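Local coordinates for methylmalonate-semialdehyde dehydrogenase (Oceanimonas doudoroffii, PDB 4ZZ7), which oxidises methylmalonate semialdehyde with NAD in an acylating reaction, as a tetrameric member of the aldehyde dehydrogenase family, at residues Phe72-Leu77 against Gln189-Ala194; Val313-Asp318 against Gly364-Gly369; Thr415-Arg420 against Val437-Pro442. All blocks are in the same frame, centred on the assembly; numbering follows the deposited sequence.

Interaction 1 of 3, residues Phe72-Leu77 against Gln189-Ala194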
ATOM      1  N   PHE A  72      21.829  -6.404  -6.520  1.00 20.30           N
ATOM      2  CA  PHE A  72      22.059  -5.835  -7.852  1.00 20.67           C
ATOM      3  C   PHE A  72      23.306  -6.432  -8.509  1.00 21.22           C
ATOM      4  O   PHE A  72      23.282  -6.780  -9.674  1.00 21.30           O
ATOM      5  CB  PHE A  72      22.225  -4.309  -7.756  1.00 19.86           C
ATOM      6  CG  PHE A  72      20.950  -3.540  -7.895  1.00 19.15           C
ATOM      7  CD1 PHE A  72      20.292  -3.474  -9.115  1.00 19.49           C
ATOM      8  CD2 PHE A  72      20.430  -2.845  -6.827  1.00 18.93           C
ATOM      9  CE1 PHE A  72      19.133  -2.726  -9.253  1.00 19.04           C
ATOM     10  CE2 PHE A  72      19.265  -2.107  -6.950  1.00 18.72           C
ATOM     11  CZ  PHE A  72      18.619  -2.042  -8.164  1.00 18.82           C
ATOM     12  N   ARG A  73      24.392  -6.510  -7.748  1.00 22.71           N
ATOM     13  CA  ARG A  73      25.659  -7.117  -8.198  1.00 23.91           C
ATOM     14  C   ARG A  73      25.545  -8.626  -8.355  1.00 22.04           C
ATOM     15  O   ARG A  73      26.093  -9.206  -9.270  1.00 22.15           O
ATOM     16  CB  ARG A  73      26.795  -6.798  -7.211  1.00 25.67           C
ATOM     17  CG  ARG A  73      27.353  -5.391  -7.341  1.00 27.75           C
ATOM     18  CD  ARG A  73      28.394  -5.105  -6.273  1.00 29.68           C
ATOM     19  NE  ARG A  73      28.240  -3.777  -5.657  1.00 32.49           N
ATOM     20  CZ  ARG A  73      27.942  -3.521  -4.367  1.00 33.38           C
ATOM     21  NH1 ARG A  73      27.739  -4.500  -3.468  1.00 32.70           N
ATOM     22  NH2 ARG A  73      27.850  -2.246  -3.965  1.00 32.88           N
ATOM     23  N   PHE A  74      24.844  -9.240  -7.425  1.00 20.74           N
ATOM     24  CA  PHE A  74      24.490 -10.636  -7.502  1.00 20.67           C
ATOM     25  C   PHE A  74      23.688 -10.970  -8.781  1.00 20.92           C
ATOM     26  O   PHE A  74      23.954 -11.966  -9.437  1.00 20.54           O
ATOM     27  CB  PHE A  74      23.689 -10.987  -6.239  1.00 20.32           C
ATOM     28  CG  PHE A  74      23.490 -12.454  -6.018  1.00 20.00           C
ATOM     29  CD1 PHE A  74      24.548 -13.336  -6.119  1.00 20.39           C
ATOM     30  CD2 PHE A  74      22.249 -12.953  -5.668  1.00 20.00           C
ATOM     31  CE1 PHE A  74      24.363 -14.693  -5.910  1.00 20.57           C
ATOM     32  CE2 PHE A  74      22.043 -14.302  -5.446  1.00 20.34           C
ATOM     33  CZ  PHE A  74      23.105 -15.179  -5.572  1.00 20.78           C
ATOM     34  N   LYS A  75      22.724 -10.118  -9.133  1.00 21.59           N
ATOM     35  CA  LYS A  75      21.911 -10.262 -10.355  1.00 21.54           C
ATOM     36  C   LYS A  75      22.800 -10.576 -11.558  1.00 22.91           C
ATOM     37  O   LYS A  75      22.550 -11.500 -12.322  1.00 22.65           O
ATOM     38  CB  LYS A  75      21.143  -8.963 -10.609  1.00 20.84           C
ATOM     39  CG  LYS A  75      19.765  -9.137 -11.182  1.00 20.60           C
ATOM     40  CD  LYS A  75      19.782  -9.144 -12.692  1.00 21.05           C
ATOM     41  CE  LYS A  75      19.359  -7.818 -13.274  1.00 20.87           C
ATOM     42  NZ  LYS A  75      18.330  -8.124 -14.294  1.00 21.52           N
ATOM     43  N   GLU A  76      23.870  -9.801 -11.661  1.00 24.69           N
ATOM     44  CA  GLU A  76      24.831  -9.864 -12.749  1.00 25.94           C
ATOM     45  C   GLU A  76      25.619 -11.145 -12.772  1.00 23.53           C
ATOM     46  O   GLU A  76      25.757 -11.773 -13.796  1.00 24.36           O
ATOM     47  CB  GLU A  76      25.824  -8.709 -12.605  1.00 29.62           C
ATOM     48  CG  GLU A  76      25.182  -7.342 -12.674  1.00 33.38           C
ATOM     49  CD  GLU A  76      24.492  -7.164 -13.994  1.00 38.72           C
ATOM     50  OE1 GLU A  76      23.238  -6.989 -13.993  1.00 43.29           O
ATOM     51  OE2 GLU A  76      25.210  -7.251 -15.032  1.00 40.96           O
ATOM     52  N   LEU A  77      26.160 -11.509 -11.631  1.00 21.81           N
ATOM     53  CA  LEU A  77      26.995 -12.684 -11.513  1.00 20.70           C
ATOM     54  C   LEU A  77      26.248 -13.924 -11.911  1.00 20.38           C
ATOM     55  O   LEU A  77      26.813 -14.831 -12.502  1.00 19.66           O
ATOM     56  CB  LEU A  77      27.442 -12.846 -10.071  1.00 20.51           C
ATOM     57  CG  LEU A  77      28.309 -11.726  -9.557  1.00 20.09           C
ATOM     58  CD1 LEU A  77      28.685 -12.003  -8.131  1.00 20.09           C
ATOM     59  CD2 LEU A  77      29.550 -11.608 -10.414  1.00 20.24           C
ATOM     60  N   GLN A 189      28.468 -18.867  -3.340  1.00 25.99           N
ATOM     61  CA  GLN A 189      29.841 -18.367  -3.359  1.00 26.92           C
ATOM     62  C   GLN A 189      29.970 -17.142  -4.222  1.00 25.25           C
ATOM     63  O   GLN A 189      30.902 -16.376  -4.038  1.00 26.80           O
ATOM     64  CB  GLN A 189      30.834 -19.436  -3.811  1.00 28.34           C
ATOM     65  CG  GLN A 189      30.695 -20.732  -3.033  1.00 30.06           C
ATOM     66  CD  GLN A 189      31.808 -21.708  -3.306  1.00 31.35           C
ATOM     67  OE1 GLN A 189      32.832 -21.654  -2.637  1.00 32.86           O
ATOM     68  NE2 GLN A 189      31.620 -22.612  -4.284  1.00 31.52           N
ATOM     69  N   LEU A 190      29.045 -16.941  -5.149  1.00 23.79           N
ATOM     70  CA  LEU A 190      29.055 -15.729  -5.965  1.00 24.37           C
ATOM     71  C   LEU A 190      28.671 -14.526  -5.134  1.00 26.35           C
ATOM     72  O   LEU A 190      28.963 -13.385  -5.479  1.00 26.03           O
ATOM     73  CB  LEU A 190      28.091 -15.860  -7.135  1.00 23.54           C
ATOM     74  CG  LEU A 190      28.495 -16.886  -8.189  1.00 22.78           C
ATOM     75  CD1 LEU A 190      27.385 -17.065  -9.218  1.00 21.83           C
ATOM     76  CD2 LEU A 190      29.821 -16.480  -8.837  1.00 22.73           C
ATOM     77  N   LEU A 191      28.017 -14.801  -4.015  1.00 28.64           N
ATOM     78  CA  LEU A 191      27.511 -13.769  -3.143  1.00 28.97           C
ATOM     79  C   LEU A 191      28.615 -12.977  -2.446  1.00 30.02           C
ATOM     80  O   LEU A 191      28.483 -11.776  -2.262  1.00 29.87           O
ATOM     81  CB  LEU A 191      26.551 -14.400  -2.154  1.00 28.44           C
ATOM     82  CG  LEU A 191      25.382 -13.560  -1.702  1.00 29.52           C
ATOM     83  CD1 LEU A 191      24.607 -12.866  -2.816  1.00 29.81           C
ATOM     84  CD2 LEU A 191      24.457 -14.487  -0.923  1.00 30.18           C
ATOM     85  N   GLN A 192      29.713 -13.631  -2.093  1.00 33.22           N
ATOM     86  CA  GLN A 192      30.874 -12.913  -1.522  1.00 37.34           C
ATOM     87  C   GLN A 192      31.472 -11.904  -2.499  1.00 35.29           C
ATOM     88  O   GLN A 192      31.802 -10.780  -2.105  1.00 31.98           O
ATOM     89  CB  GLN A 192      31.975 -13.877  -1.050  1.00 43.00           C
ATOM     90  CG  GLN A 192      31.881 -14.272   0.419  1.00 49.43           C
ATOM     91  CD  GLN A 192      30.590 -15.035   0.785  1.00 53.23           C
ATOM     92  OE1 GLN A 192      30.122 -15.924   0.029  1.00 48.44           O
ATOM     93  NE2 GLN A 192      30.017 -14.700   1.967  1.00 54.33           N
ATOM     94  N   GLU A 193      31.605 -12.322  -3.760  1.00 34.50           N
ATOM     95  CA  GLU A 193      32.102 -11.460  -4.839  1.00 33.14           C
ATOM     96  C   GLU A 193      31.153 -10.297  -5.134  1.00 30.85           C
ATOM     97  O   GLU A 193      31.592  -9.221  -5.548  1.00 29.68           O
ATOM     98  CB  GLU A 193      32.302 -12.282  -6.113  1.00 35.89           C
ATOM     99  CG  GLU A 193      32.998 -11.526  -7.242  1.00 37.97           C
ATOM    100  CD  GLU A 193      32.993 -12.288  -8.547  1.00 40.01           C
ATOM    101  OE1 GLU A 193      33.276 -11.635  -9.578  1.00 40.70           O
ATOM    102  OE2 GLU A 193      32.698 -13.514  -8.535  1.00 39.09           O
ATOM    103  N   ALA A 194      29.853 -10.513  -4.919  1.00 28.53           N
ATOM    104  CA  ALA A 194      28.859  -9.447  -5.064  1.00 26.67           C
ATOM    105  C   ALA A 194      28.932  -8.440  -3.948  1.00 24.92           C
ATOM    106  O   ALA A 194      28.204  -7.468  -3.957  1.00 24.20           O
ATOM    107  CB  ALA A 194      27.460 -10.025  -5.118  1.00 27.85           C
TER
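F74 and L191 form the tight side of this contact. CD1 of L191 sits over the middle of one face of the F74 ring, 3.4 Å from the ring centroid and close to the ring normal, a CH-pi contact. The ring stands in this position because its CG is anti to the backbone N (chi1 -168°), which swings it toward the neighbouring helix. L190 approaches from a different side: its CB lies 4.1 Å from F74 CE1, at the ring edge. A194 packs its CB 4.1 Å from F74 CB, while L77 CD1 lies 3.8 Å from A194 CB and 4.0 Å from L190 CB. With an alanine in place of F74, L191 CD1 would probably lose the aromatic face it rests on, and a gap would be likely to open between the two helices. Helix 182-193 connects strands 171-175 and 201-203, neighbours in the NAD-binding sheet, as the helix of a beta-alpha-beta crossover; helix 64-80 packs against its end, the axes of 72-77 and 189-193 running 126° apart. F74 also touches V111 of helix 97-115 and L159 of helix 156-167, so its ring is part of a wider apolar core. Toward solvent the contact thins and becomes polar. There R73 sends NH1 to the backbone O of A194 in a nearly straight hydrogen bond (3.0 Å, 167° at the hydrogen), the oxygen lying in the guanidinium plane, at its edge. The extended E193 side chain brings OE1 to 3.8 Å from L77 CD2 on the exposed side. On another side of helix 64-80, F72 makes a cation-pi contact with K75 of the second subunit.

Interaction 2 of 3, residues Val313-Asp318 against Gly364-Gly369; sequences VGPSTD and GFFVGG
The backbones of V313-P315 and F366-G369 run roughly opposite ways, 151° apart end to end, with V313 CA 6.2 Å from G368 CA and no hydrogen bond joining them. Both are loops of the aldehyde dehydrogenase catalytic domain: the first follows helix 296-308, and the second leads into strand 370-373, which pairs with strand 348-351 and with strand 390-396 of the large mixed sheet. With no backbone bond between them, the loops meet through V313, the F366 ring and the main chain beside each. V313 spreads its two methyls over the second loop. CG1, anti to its own backbone nitrogen (chi1 -159°), meets F366 CD1 at 3.9 Å and the carbonyl O of V367 at 3.8 Å. CG2 takes the other direction and rests 4.0 Å from G368 CA, where the second loop presents a glycine. The F366 ring extends the other way, sliding past V313 to reach G314 and P315; its CG is anti to the carbonyl carbon (chi1 -79°), which sends the ring toward the first loop. At the far end CZ lies 3.7 Å from P315 N, which meets the ring obliquely, and 4.3 Å from P315 CD. Just before F366, an inverse gamma turn centred on F365 kinks the chain, and backbone bonds from F365 to P28 and V326 and from G368 to G353 tie this loop to its surroundings. V367 directs its side chain away from the first loop, against Q332 and V335 of helix 329-344, and stands about 12 Å, side chain to side chain, from F151 of the NAD site. F323 touches V313 and P325 touches F366, so the same intervening loop borders both side chains. At the rim of the F366 ring, near its plane, CE1 faces the carbonyl O of G314 at 3.3 Å.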
ATOM      1  N   VAL A 313      13.445 -38.124 -24.367  1.00 37.19           N
ATOM      2  CA  VAL A 313      14.004 -38.342 -23.034  1.00 33.95           C
ATOM      3  C   VAL A 313      15.457 -38.749 -23.192  1.00 30.72           C
ATOM      4  O   VAL A 313      15.778 -39.588 -24.019  1.00 29.95           O
ATOM      5  CB  VAL A 313      13.259 -39.431 -22.256  1.00 34.49           C
ATOM      6  CG1 VAL A 313      13.512 -39.272 -20.768  1.00 34.46           C
ATOM      7  CG2 VAL A 313      11.772 -39.338 -22.502  1.00 36.02           C
ATOM      8  N   GLY A 314      16.325 -38.136 -22.399  1.00 28.98           N
ATOM      9  CA  GLY A 314      17.753 -38.426 -22.448  1.00 28.36           C
ATOM     10  C   GLY A 314      18.574 -37.569 -21.498  1.00 27.43           C
ATOM     11  O   GLY A 314      18.018 -36.832 -20.676  1.00 26.12           O
ATOM     12  N   PRO A 315      19.909 -37.661 -21.604  1.00 26.44           N
ATOM     13  CA  PRO A 315      20.789 -36.901 -20.725  1.00 26.53           C
ATOM     14  C   PRO A 315      20.910 -35.428 -21.103  1.00 27.31           C
ATOM     15  O   PRO A 315      20.733 -35.047 -22.257  1.00 26.26           O
ATOM     16  CB  PRO A 315      22.130 -37.614 -20.884  1.00 26.27           C
ATOM     17  CG  PRO A 315      22.084 -38.197 -22.252  1.00 25.95           C
ATOM     18  CD  PRO A 315      20.656 -38.542 -22.518  1.00 25.61           C
ATOM     19  N   SER A 316      21.232 -34.610 -20.111  1.00 30.68           N
ATOM     20  CA  SER A 316      21.402 -33.165 -20.298  1.00 31.70           C
ATOM     21  C   SER A 316      22.518 -32.810 -21.297  1.00 32.67           C
ATOM     22  O   SER A 316      22.548 -31.710 -21.816  1.00 33.89           O
ATOM     23  CB  SER A 316      21.710 -32.516 -18.958  1.00 31.34           C
ATOM     24  OG  SER A 316      22.920 -33.050 -18.444  1.00 32.16           O
ATOM     25  N   THR A 317      23.434 -33.743 -21.548  1.00 34.48           N
ATOM     26  CA  THR A 317      24.502 -33.569 -22.540  1.00 33.69           C
ATOM     27  C   THR A 317      23.951 -33.298 -23.938  1.00 33.61           C
ATOM     28  O   THR A 317      24.509 -32.514 -24.701  1.00 34.86           O
ATOM     29  CB  THR A 317      25.414 -34.803 -22.583  1.00 32.06           C
ATOM     30  OG1 THR A 317      24.611 -35.982 -22.744  1.00 31.01           O
ATOM     31  CG2 THR A 317      26.249 -34.895 -21.293  1.00 30.42           C
ATOM     32  N   ASP A 318      22.846 -33.947 -24.258  1.00 34.85           N
ATOM     33  CA  ASP A 318      22.107 -33.646 -25.463  1.00 34.81           C
ATOM     34  C   ASP A 318      21.109 -32.594 -25.051  1.00 36.03           C
ATOM     35  O   ASP A 318      20.154 -32.886 -24.337  1.00 36.29           O
ATOM     36  CB  ASP A 318      21.429 -34.924 -26.005  1.00 33.89           C
ATOM     37  CG  ASP A 318      20.639 -34.703 -27.317  1.00 32.82           C
ATOM     38  OD1 ASP A 318      20.877 -33.719 -28.042  1.00 30.24           O
ATOM     39  OD2 ASP A 318      19.779 -35.544 -27.638  1.00 30.83           O
ATOM     40  N   GLY A 364      20.745 -45.132 -16.263  1.00 38.03           N
ATOM     41  CA  GLY A 364      20.498 -44.170 -15.202  1.00 37.62           C
ATOM     42  C   GLY A 364      19.012 -44.144 -14.941  1.00 36.78           C
ATOM     43  O   GLY A 364      18.283 -45.024 -15.425  1.00 40.17           O
ATOM     44  N   PHE A 365      18.545 -43.126 -14.217  1.00 34.29           N
ATOM     45  CA  PHE A 365      17.198 -43.172 -13.598  1.00 32.53           C
ATOM     46  C   PHE A 365      16.126 -42.537 -14.505  1.00 31.31           C
ATOM     47  O   PHE A 365      15.444 -41.585 -14.135  1.00 31.04           O
ATOM     48  CB  PHE A 365      17.221 -42.583 -12.174  1.00 32.15           C
ATOM     49  CG  PHE A 365      18.515 -42.832 -11.439  1.00 31.38           C
ATOM     50  CD1 PHE A 365      19.071 -44.098 -11.394  1.00 29.79           C
ATOM     51  CD2 PHE A 365      19.187 -41.795 -10.821  1.00 30.85           C
ATOM     52  CE1 PHE A 365      20.267 -44.320 -10.753  1.00 29.55           C
ATOM     53  CE2 PHE A 365      20.375 -42.025 -10.158  1.00 30.97           C
ATOM     54  CZ  PHE A 365      20.919 -43.288 -10.131  1.00 29.78           C
ATOM     55  N   PHE A 366      15.971 -43.129 -15.687  1.00 29.50           N
ATOM     56  CA  PHE A 366      15.152 -42.585 -16.755  1.00 28.38           C
ATOM     57  C   PHE A 366      13.752 -43.165 -16.780  1.00 29.68           C
ATOM     58  O   PHE A 366      13.581 -44.383 -16.758  1.00 31.63           O
ATOM     59  CB  PHE A 366      15.831 -42.824 -18.109  1.00 26.97           C
ATOM     60  CG  PHE A 366      16.929 -41.844 -18.399  1.00 25.01           C
ATOM     61  CD1 PHE A 366      16.623 -40.542 -18.773  1.00 23.55           C
ATOM     62  CD2 PHE A 366      18.264 -42.204 -18.268  1.00 24.55           C
ATOM     63  CE1 PHE A 366      17.616 -39.615 -19.013  1.00 22.72           C
ATOM     64  CE2 PHE A 366      19.269 -41.281 -18.517  1.00 23.77           C
ATOM     65  CZ  PHE A 366      18.943 -39.980 -18.883  1.00 23.29           C
ATOM     66  N   VAL A 367      12.762 -42.278 -16.834  1.00 30.52           N
ATOM     67  CA  VAL A 367      11.359 -42.656 -17.039  1.00 30.73           C
ATOM     68  C   VAL A 367      10.788 -41.807 -18.174  1.00 31.49           C
ATOM     69  O   VAL A 367      10.957 -40.585 -18.213  1.00 30.00           O
ATOM     70  CB  VAL A 367      10.489 -42.440 -15.782  1.00 31.07           C
ATOM     71  CG1 VAL A 367       9.038 -42.835 -16.052  1.00 30.13           C
ATOM     72  CG2 VAL A 367      11.043 -43.220 -14.587  1.00 32.27           C
ATOM     73  N   GLY A 368      10.106 -42.465 -19.097  1.00 32.21           N
ATOM     74  CA  GLY A 368       9.591 -41.778 -20.262  1.00 31.83           C
ATOM     75  C   GLY A 368       8.239 -41.197 -19.966  1.00 31.31           C
ATOM     76  O   GLY A 368       7.565 -41.617 -19.036  1.00 32.80           O
ATOM     77  N   GLY A 369       7.827 -40.243 -20.778  1.00 30.42           N
ATOM     78  CA  GLY A 369       6.540 -39.582 -20.584  1.00 30.48           C
ATOM     79  C   GLY A 369       5.398 -40.566 -20.756  1.00 30.87           C
ATOM     80  O   GLY A 369       5.268 -41.173 -21.806  1.00 30.80           O
TER

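Interaction 3 of 3, residues Thr415-Arg420 against Val437-Pro442; sequences TCIFTR and VGINIP
N440 and T419 grip each other twice, closing the end of two parallel strands in the beta-alpha-beta unit formed by strand 411-418, helix 422-431 and strand 436-439. The amide ND2 of N440 gives a hydrogen bond to the backbone O of T419 (2.9 Å) that lies in the carbonyl plane and close to the plane of the amide. In return, T419 N donates to N440 OD1 (3.0 Å), approaching tilted from the plane of that amide, so both ends of the asparagine are used on one backbone residue and its rotation is fixed. The CB of N440 starts out away from T419, but with CG anti to the carbonyl carbon (chi1 -57°) the amide swings back to meet it. Next comes the strand ladder: N440 N to I417 O (2.7 Å, nearly straight at 170°), I417 N to G438 O (3.1 Å) and G438 N to T415 O (2.8 Å). Side chains pack on both faces. On the face with T415 and V437, I417 CG2 touches I439 CD1 at 3.7 Å, the two isoleucines lying side by side and pointing the same way. On the other, C416 SG stands over the centre of the F418 ring, 3.8 Å above its plane, and F418 CZ meets P442 CB at 4.2 Å. Further out, helix 422-431 lays F428 against T415, I417 and V437, strand 254-258 pairs along the far edge of 415-418, and T415 OG1 bonds to H255 O. D261 fixes T419 by accepting from its OG1. V437-I439 continue the sheet into a parallel strand of the third subunit, and N440 ND2 also bonds to the backbone O of R483 in that subunit.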
ATOM      1  N   THR A 415      -3.810 -25.145  -9.587  1.00 21.77           N
ATOM      2  CA  THR A 415      -4.816 -25.691 -10.477  1.00 21.27           C
ATOM      3  C   THR A 415      -4.935 -24.820 -11.709  1.00 22.36           C
ATOM      4  O   THR A 415      -4.462 -23.674 -11.699  1.00 24.13           O
ATOM      5  CB  THR A 415      -6.185 -25.740  -9.807  1.00 21.70           C
ATOM      6  OG1 THR A 415      -7.103 -26.445 -10.652  1.00 22.21           O
ATOM      7  CG2 THR A 415      -6.736 -24.334  -9.548  1.00 21.76           C
ATOM      8  N   CYS A 416      -5.576 -25.356 -12.758  1.00 21.93           N
ATOM      9  CA  CYS A 416      -5.855 -24.601 -13.995  1.00 21.03           C
ATOM     10  C   CYS A 416      -7.236 -24.953 -14.538  1.00 20.73           C
ATOM     11  O   CYS A 416      -7.764 -26.016 -14.262  1.00 20.50           O
ATOM     12  CB  CYS A 416      -4.788 -24.841 -15.084  1.00 20.96           C
ATOM     13  SG  CYS A 416      -5.203 -24.233 -16.783  1.00 20.92           S
ATOM     14  N   ILE A 417      -7.811 -24.041 -15.308  1.00 20.05           N
ATOM     15  CA  ILE A 417      -8.982 -24.349 -16.083  1.00 20.75           C
ATOM     16  C   ILE A 417      -8.739 -23.903 -17.515  1.00 21.90           C
ATOM     17  O   ILE A 417      -8.281 -22.783 -17.732  1.00 24.18           O
ATOM     18  CB  ILE A 417     -10.246 -23.687 -15.507  1.00 20.52           C
ATOM     19  CG1 ILE A 417     -11.470 -24.109 -16.319  1.00 20.10           C
ATOM     20  CG2 ILE A 417     -10.131 -22.166 -15.471  1.00 20.32           C
ATOM     21  CD1 ILE A 417     -12.778 -23.810 -15.631  1.00 20.25           C
ATOM     22  N   PHE A 418      -9.025 -24.777 -18.483  1.00 21.38           N
ATOM     23  CA  PHE A 418      -9.011 -24.402 -19.879  1.00 20.51           C
ATOM     24  C   PHE A 418     -10.440 -24.095 -20.295  1.00 21.86           C
ATOM     25  O   PHE A 418     -11.295 -24.970 -20.253  1.00 22.55           O
ATOM     26  CB  PHE A 418      -8.441 -25.519 -20.702  1.00 19.75           C
ATOM     27  CG  PHE A 418      -7.013 -25.804 -20.402  1.00 19.54           C
ATOM     28  CD1 PHE A 418      -6.028 -24.942 -20.828  1.00 19.93           C
ATOM     29  CD2 PHE A 418      -6.653 -26.928 -19.707  1.00 19.43           C
ATOM     30  CE1 PHE A 418      -4.697 -25.207 -20.563  1.00 20.46           C
ATOM     31  CE2 PHE A 418      -5.334 -27.205 -19.441  1.00 19.93           C
ATOM     32  CZ  PHE A 418      -4.350 -26.342 -19.863  1.00 20.28           C
ATOM     33  N   THR A 419     -10.700 -22.847 -20.675  1.00 23.08           N
ATOM     34  CA  THR A 419     -11.997 -22.440 -21.229  1.00 23.10           C
ATOM     35  C   THR A 419     -11.884 -21.127 -22.007  1.00 23.91           C
ATOM     36  O   THR A 419     -10.865 -20.445 -21.950  1.00 24.89           O
ATOM     37  CB  THR A 419     -13.047 -22.317 -20.109  1.00 23.30           C
ATOM     38  OG1 THR A 419     -14.324 -21.956 -20.653  1.00 23.99           O
ATOM     39  CG2 THR A 419     -12.645 -21.285 -19.071  1.00 23.35           C
ATOM     40  N   ARG A 420     -12.925 -20.802 -22.756  1.00 25.79           N
ATOM     41  CA  ARG A 420     -13.046 -19.504 -23.431  1.00 28.29           C
ATOM     42  C   ARG A 420     -14.003 -18.604 -22.681  1.00 25.06           C
ATOM     43  O   ARG A 420     -13.934 -17.400 -22.809  1.00 23.18           O
ATOM     44  CB  ARG A 420     -13.466 -19.670 -24.920  1.00 34.27           C
ATOM     45  CG  ARG A 420     -12.496 -20.546 -25.732  1.00 43.34           C
ATOM     46  CD  ARG A 420     -12.619 -20.530 -27.267  1.00 50.40           C
ATOM     47  NE  ARG A 420     -12.244 -19.205 -27.765  1.00 66.03           N
ATOM     48  CZ  ARG A 420     -13.096 -18.222 -28.090  1.00 81.22           C
ATOM     49  NH1 ARG A 420     -14.415 -18.404 -28.007  1.00 91.81           N
ATOM     50  NH2 ARG A 420     -12.630 -17.034 -28.499  1.00 79.56           N
ATOM     51  N   VAL A 437      -4.159 -20.350  -8.938  1.00 11.47           N
ATOM     52  CA  VAL A 437      -5.156 -20.682  -9.922  1.00 11.25           C
ATOM     53  C   VAL A 437      -4.725 -20.140 -11.265  1.00 11.68           C
ATOM     54  O   VAL A 437      -4.296 -18.980 -11.365  1.00 11.47           O
ATOM     55  CB  VAL A 437      -6.455 -19.971  -9.567  1.00 11.01           C
ATOM     56  CG1 VAL A 437      -7.547 -20.304 -10.551  1.00 10.92           C
ATOM     57  CG2 VAL A 437      -6.879 -20.329  -8.162  1.00 11.10           C
ATOM     58  N   GLY A 438      -4.867 -20.964 -12.299  1.00 12.17           N
ATOM     59  CA  GLY A 438      -4.580 -20.547 -13.669  1.00 12.89           C
ATOM     60  C   GLY A 438      -5.839 -20.534 -14.531  1.00 13.50           C
ATOM     61  O   GLY A 438      -6.717 -21.363 -14.334  1.00 13.30           O
ATOM     62  N   ILE A 439      -5.935 -19.578 -15.458  1.00 14.25           N
ATOM     63  CA  ILE A 439      -6.969 -19.568 -16.492  1.00 14.75           C
ATOM     64  C   ILE A 439      -6.197 -19.775 -17.785  1.00 15.83           C
ATOM     65  O   ILE A 439      -5.412 -18.920 -18.163  1.00 16.07           O
ATOM     66  CB  ILE A 439      -7.743 -18.234 -16.524  1.00 14.58           C
ATOM     67  CG1 ILE A 439      -8.214 -17.821 -15.130  1.00 14.56           C
ATOM     68  CG2 ILE A 439      -8.936 -18.283 -17.455  1.00 14.55           C
ATOM     69  CD1 ILE A 439      -9.174 -18.770 -14.458  1.00 14.41           C
ATOM     70  N   ASN A 440      -6.375 -20.934 -18.416  1.00 17.35           N
ATOM     71  CA  ASN A 440      -5.613 -21.342 -19.600  1.00 19.18           C
ATOM     72  C   ASN A 440      -4.088 -21.256 -19.455  1.00 20.58           C
ATOM     73  O   ASN A 440      -3.374 -21.101 -20.443  1.00 20.39           O
ATOM     74  CB  ASN A 440      -6.074 -20.528 -20.804  1.00 20.66           C
ATOM     75  CG  ASN A 440      -7.574 -20.663 -21.063  1.00 20.49           C
ATOM     76  OD1 ASN A 440      -8.048 -21.699 -21.517  1.00 21.16           O
ATOM     77  ND2 ASN A 440      -8.314 -19.613 -20.802  1.00 20.46           N
ATOM     78  N   ILE A 441      -3.619 -21.369 -18.209  1.00 23.37           N
ATOM     79  CA  ILE A 441      -2.203 -21.422 -17.848  1.00 25.20           C
ATOM     80  C   ILE A 441      -2.071 -22.641 -16.940  1.00 26.12           C
ATOM     81  O   ILE A 441      -2.428 -22.576 -15.783  1.00 27.84           O
ATOM     82  CB  ILE A 441      -1.737 -20.211 -16.998  1.00 26.72           C
ATOM     83  CG1 ILE A 441      -1.914 -18.877 -17.715  1.00 27.27           C
ATOM     84  CG2 ILE A 441      -0.269 -20.384 -16.590  1.00 27.20           C
ATOM     85  CD1 ILE A 441      -0.870 -18.630 -18.785  1.00 29.04           C
ATOM     86  N   PRO A 442      -1.544 -23.760 -17.446  1.00 28.03           N
ATOM     87  CA  PRO A 442      -1.383 -24.943 -16.591  1.00 25.95           C
ATOM     88  C   PRO A 442      -0.353 -24.770 -15.444  1.00 26.19           C
ATOM     89  O   PRO A 442      -0.420 -25.491 -14.455  1.00 28.06           O
ATOM     90  CB  PRO A 442      -0.895 -25.987 -17.580  1.00 26.30           C
ATOM     91  CG  PRO A 442      -0.108 -25.219 -18.588  1.00 27.42           C
ATOM     92  CD  PRO A 442      -0.817 -23.901 -18.732  1.00 28.89           C
TER

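The three contacts follow one another along the chain, each closing before the next opens, and none touches another. Interaction 1 is helix on helix in the NAD-binding part of the subunit. Interactions 2 and 3 belong to the catalytic part: interaction 3 lies within its large mixed sheet and interaction 2 borders it, since 364-369 leads into strand 370-373. The centre of interaction 1 lies about 32 Å from that of interaction 2 and about 37 Å from that of interaction 3; the centres of interactions 2 and 3 are about 29 Å apart. The second subunit reaches interaction 1, the third and fourth reach interaction 3, whereas interaction 2 is internal to one chain.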